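Local coordinates for protein papillomavirus transcription factor E2 (Human papillomavirus type 18, PDB 1QQH) that regulates viral transcription and, as in related papillomavirus E2 proteins, probably supports viral DNA replication through this N-terminal activation domain, at residues Leu10-Ala13 against Leu14-Leu17; Thr39-Thr42 against His43-Lys46. The protein carries 1 engineered substitution. One frame throughout, in Å; residues are numbered along the deposited sequence.

Contact 1. Residues Leu10-Ala13 against Leu14-Leu17; sequences LQMA and LQGL
L14 lies one helical turn beyond L10 on helix 3-19, and its side chain rests slantwise against that of L10. From CB, which sits 3.5 Å from L10 O, the L14 side chain runs back over the preceding turn. Its CG is anti to the carbonyl carbon (chi1 -71°), a setting that keeps the branch beside the backbone N and brings CG to 3.4 Å from L10 O. At the tip CD1 reaches L10 CG at 4.1 Å. The same L10 O accepts the backbone hydrogen bond from L14 N (2.9 Å). On another flank, Q15 leans back across Q11: its NE2 comes within 3.7 Å of Q11 CG and has a weak hydrogen bond to E34 of the second subunit. The other three i to i+4 bonds follow in order, Q15 N to Q11 O, G16 N to M12 O (3.0 Å) and L17 N to A13 O (2.8 Å). L10, L14 and L17 also pack on Q11 or L29 of that subunit. An apolar face of L10, A13, L14 and L17 laid on F45, with polar Q15 on another flank, is characteristic of an amphipathic alpha-helix, here one that packs on strand 45-56 and takes part in the dimer contact.

Contact 2. Residues Thr39-Thr42 against His43-Lys46; sequences TEPT and HCFK
The turn that leads from helix 34-37 into strand 45-56 is drawn together by one lysine, K46, whose ammonium group is ringed by backbone carbonyls. NZ donates to T39 O at 2.6 Å and to P41 O at 2.8 Å, and so ties together the carbonyls of the residues on either side of E40 in the sequence. The approach to T39 O is tilted from the carbonyl plane, whereas NZ stands 44° above the plane of P41 O and does not lie on a lone pair. Within the lysine's own segment K46 NZ makes a third bond, to C44 O at 3.2 Å, and L36 O near the end of helix 34-37 takes another. Four carbonyl oxygens thus gather round a buried amine, a setting that would be expected to favour its charged form. The chain gets there by bending at chi2 (-88°) and then running extended, which carries CE and NZ back over the turn. The peptide bond between E40 and P41 is cis, and H43, with positive phi (64°), redirects the backbone before it enters the antiparallel sheet. Inside the bend C44 points toward the preceding residues: its CB lies 3.5 Å from P41 O and 4.1 Å from P41 CG, and Y95 of strand 92-97 touches both side chains. On the outer side E40 curls round so that OE1 accepts T42 N at 2.9 Å, met on the anti side of the carboxylate and out of its plane. T42 OG1 lies over one face of the H43 ring, displaced toward its rim.

From the N terminus the chain first forms helix 3-19, where contact 1 joins successive turns and closes no loop beyond the helical repeat. It then passes through helix 34-37 before reaching contact 2, which closes the short turn into strand 45-56. The two follow in series, neither nesting nor crossing, with centres about 13 Å apart. F45 bridges them: its ring receives L14 CD2 at 3.5 Å from CZ and L17 CD2 at 3.7 Å from CD1, with L10 and A13 alongside. Residues 39-46 lead into the strand, and F45 couples the sheet to the amphipathic helix, with W37 of helix 34-37 joining the same cluster.

Contact 1. Residues Leu10-Ala13 against Leu14-Leu17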
loop_
_atom_site.group_PDB
_atom_site.type_symbol
_atom_site.label_atom_id
_atom_site.label_comp_id
_atom_site.label_asym_id
_atom_site.label_seq_id
_atom_site.Cartn_x
_atom_site.Cartn_y
_atom_site.Cartn_z
ATOM N N LEU A 10 -10.414 5.204 -3.813
ATOM C CA LEU A 10 -9.362 4.661 -2.971
ATOM C C LEU A 10 -7.992 5.143 -3.441
ATOM O O LEU A 10 -7.153 5.551 -2.639
ATOM C CB LEU A 10 -9.420 3.131 -2.995
ATOM C CG LEU A 10 -8.321 2.388 -2.239
ATOM C CD1 LEU A 10 -8.302 2.839 -0.797
ATOM C CD2 LEU A 10 -8.552 0.886 -2.338
ATOM N N GLN A 11 -7.774 5.102 -4.750
ATOM C CA GLN A 11 -6.501 5.529 -5.311
ATOM C C GLN A 11 -6.197 6.988 -4.983
ATOM O O GLN A 11 -5.082 7.323 -4.586
ATOM C CB GLN A 11 -6.500 5.345 -6.819
ATOM C CG GLN A 11 -5.120 5.074 -7.355
ATOM C CD GLN A 11 -4.615 3.718 -6.915
ATOM O OE1 GLN A 11 -5.174 2.686 -7.294
ATOM N NE2 GLN A 11 -3.559 3.710 -6.106
ATOM N N MET A 12 -7.184 7.857 -5.165
ATOM C CA MET A 12 -6.983 9.263 -4.861
ATOM C C MET A 12 -6.677 9.434 -3.380
ATOM O O MET A 12 -5.782 10.197 -3.008
ATOM C CB MET A 12 -8.213 10.084 -5.250
ATOM C CG MET A 12 -8.356 10.281 -6.759
ATOM S SD MET A 12 -6.796 10.831 -7.551
ATOM C CE MET A 12 -6.685 12.559 -6.950
ATOM N N ALA A 13 -7.408 8.710 -2.537
ATOM C CA ALA A 13 -7.188 8.783 -1.096
ATOM C C ALA A 13 -5.745 8.401 -0.786
ATOM O O ALA A 13 -5.061 9.085 -0.021
ATOM C CB ALA A 13 -8.146 7.848 -0.370
ATOM N N LEU A 14 -5.286 7.305 -1.386
ATOM C CA LEU A 14 -3.922 6.839 -1.175
ATOM C C LEU A 14 -2.899 7.859 -1.687
ATOM O O LEU A 14 -1.813 7.988 -1.126
ATOM C CB LEU A 14 -3.710 5.476 -1.851
ATOM C CG LEU A 14 -4.404 4.267 -1.205
ATOM C CD1 LEU A 14 -4.276 3.059 -2.107
ATOM C CD2 LEU A 14 -3.797 3.982 0.155
ATOM N N GLN A 15 -3.237 8.580 -2.754
ATOM C CA GLN A 15 -2.328 9.600 -3.273
ATOM C C GLN A 15 -2.193 10.682 -2.203
ATOM O O GLN A 15 -1.096 11.162 -1.928
ATOM C CB GLN A 15 -2.867 10.206 -4.575
ATOM C CG GLN A 15 -2.130 9.726 -5.824
ATOM C CD GLN A 15 -3.070 9.227 -6.917
ATOM O OE1 GLN A 15 -3.962 9.955 -7.373
ATOM N NE2 GLN A 15 -2.870 7.981 -7.346
ATOM N N GLY A 16 -3.314 11.049 -1.586
ATOM C CA GLY A 16 -3.271 12.061 -0.545
ATOM C C GLY A 16 -2.544 11.548 0.685
ATOM O O GLY A 16 -1.718 12.244 1.283
ATOM N N LEU A 17 -2.852 10.313 1.066
ATOM C CA LEU A 17 -2.225 9.700 2.227
ATOM C C LEU A 17 -0.715 9.639 2.022
ATOM O O LEU A 17 0.061 9.866 2.949
ATOM C CB LEU A 17 -2.787 8.286 2.439
ATOM C CG LEU A 17 -2.294 7.534 3.682
ATOM C CD1 LEU A 17 -2.730 8.283 4.944
ATOM C CD2 LEU A 17 -2.847 6.106 3.689
#

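Contact 2. Residues Thr39-Thr42 against His43-Lys46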
loop_
_atom_site.group_PDB
_atom_site.type_symbol
_atom_site.label_atom_id
_atom_site.label_comp_id
_atom_site.label_asym_id
_atom_site.label_seq_id
_atom_site.Cartn_x
_atom_site.Cartn_y
_atom_site.Cartn_z
ATOM N N THR A 39 -15.038 -0.655 4.556
ATOM C CA THR A 39 -15.527 -1.076 5.857
ATOM C C THR A 39 -15.642 0.162 6.741
ATOM O O THR A 39 -14.876 1.113 6.595
ATOM C CB THR A 39 -14.563 -2.074 6.514
ATOM O OG1 THR A 39 -14.338 -3.173 5.625
ATOM C CG2 THR A 39 -15.138 -2.591 7.815
ATOM N N GLU A 40 -16.611 0.148 7.647
ATOM C CA GLU A 40 -16.833 1.264 8.555
ATOM C C GLU A 40 -15.678 1.463 9.528
ATOM O O GLU A 40 -15.136 0.500 10.064
ATOM C CB GLU A 40 -18.124 1.042 9.343
ATOM C CG GLU A 40 -19.379 1.245 8.522
ATOM C CD GLU A 40 -19.619 2.702 8.189
ATOM O OE1 GLU A 40 -18.641 3.481 8.168
ATOM O OE2 GLU A 40 -20.789 3.066 7.938
ATOM N N PRO A 41 -15.261 2.723 9.739
ATOM C CA PRO A 41 -15.830 3.913 9.097
ATOM C C PRO A 41 -15.295 4.029 7.674
ATOM O O PRO A 41 -14.087 3.925 7.446
ATOM C CB PRO A 41 -15.351 5.045 9.996
ATOM C CG PRO A 41 -14.014 4.550 10.440
ATOM C CD PRO A 41 -14.282 3.105 10.772
ATOM N N THR A 42 -16.194 4.236 6.718
ATOM C CA THR A 42 -15.789 4.339 5.325
ATOM C C THR A 42 -15.102 5.656 5.028
ATOM O O THR A 42 -15.183 6.598 5.821
ATOM C CB THR A 42 -16.986 4.194 4.395
ATOM O OG1 THR A 42 -17.906 5.265 4.638
ATOM C CG2 THR A 42 -17.676 2.863 4.638
ATOM N N HIS A 43 -14.420 5.711 3.885
ATOM C CA HIS A 43 -13.699 6.908 3.468
ATOM C C HIS A 43 -12.577 7.238 4.437
ATOM O O HIS A 43 -12.079 8.360 4.453
ATOM C CB HIS A 43 -14.651 8.106 3.374
ATOM C CG HIS A 43 -15.646 7.998 2.262
ATOM N ND1 HIS A 43 -16.707 8.870 2.126
ATOM C CD2 HIS A 43 -15.733 7.134 1.223
ATOM C CE1 HIS A 43 -17.405 8.546 1.052
ATOM N NE2 HIS A 43 -16.835 7.496 0.486
ATOM N N CYS A 44 -12.192 6.264 5.251
ATOM C CA CYS A 44 -11.114 6.448 6.217
ATOM C C CYS A 44 -10.141 5.282 6.138
ATOM O O CYS A 44 -10.459 4.233 5.590
ATOM C CB CYS A 44 -11.654 6.471 7.645
ATOM S SG CYS A 44 -12.718 7.829 8.089
ATOM N N PHE A 45 -8.947 5.476 6.675
ATOM C CA PHE A 45 -7.988 4.388 6.744
ATOM C C PHE A 45 -7.965 4.087 8.236
ATOM O O PHE A 45 -8.248 4.956 9.058
ATOM C CB PHE A 45 -6.597 4.808 6.232
ATOM C CG PHE A 45 -6.533 4.971 4.732
ATOM C CD1 PHE A 45 -6.470 6.236 4.148
ATOM C CD2 PHE A 45 -6.608 3.861 3.902
ATOM C CE1 PHE A 45 -6.491 6.386 2.756
ATOM C CE2 PHE A 45 -6.628 4.003 2.518
ATOM C CZ PHE A 45 -6.573 5.268 1.946
ATOM N N LYS A 46 -7.680 2.851 8.595
ATOM C CA LYS A 46 -7.645 2.506 10.000
ATOM C C LYS A 46 -6.699 1.348 10.254
ATOM O O LYS A 46 -6.533 0.468 9.414
ATOM C CB LYS A 46 -9.057 2.172 10.503
ATOM C CG LYS A 46 -9.879 1.251 9.605
ATOM C CD LYS A 46 -10.656 2.030 8.566
ATOM C CE LYS A 46 -11.641 1.139 7.837
ATOM N NZ LYS A 46 -12.348 1.878 6.751
#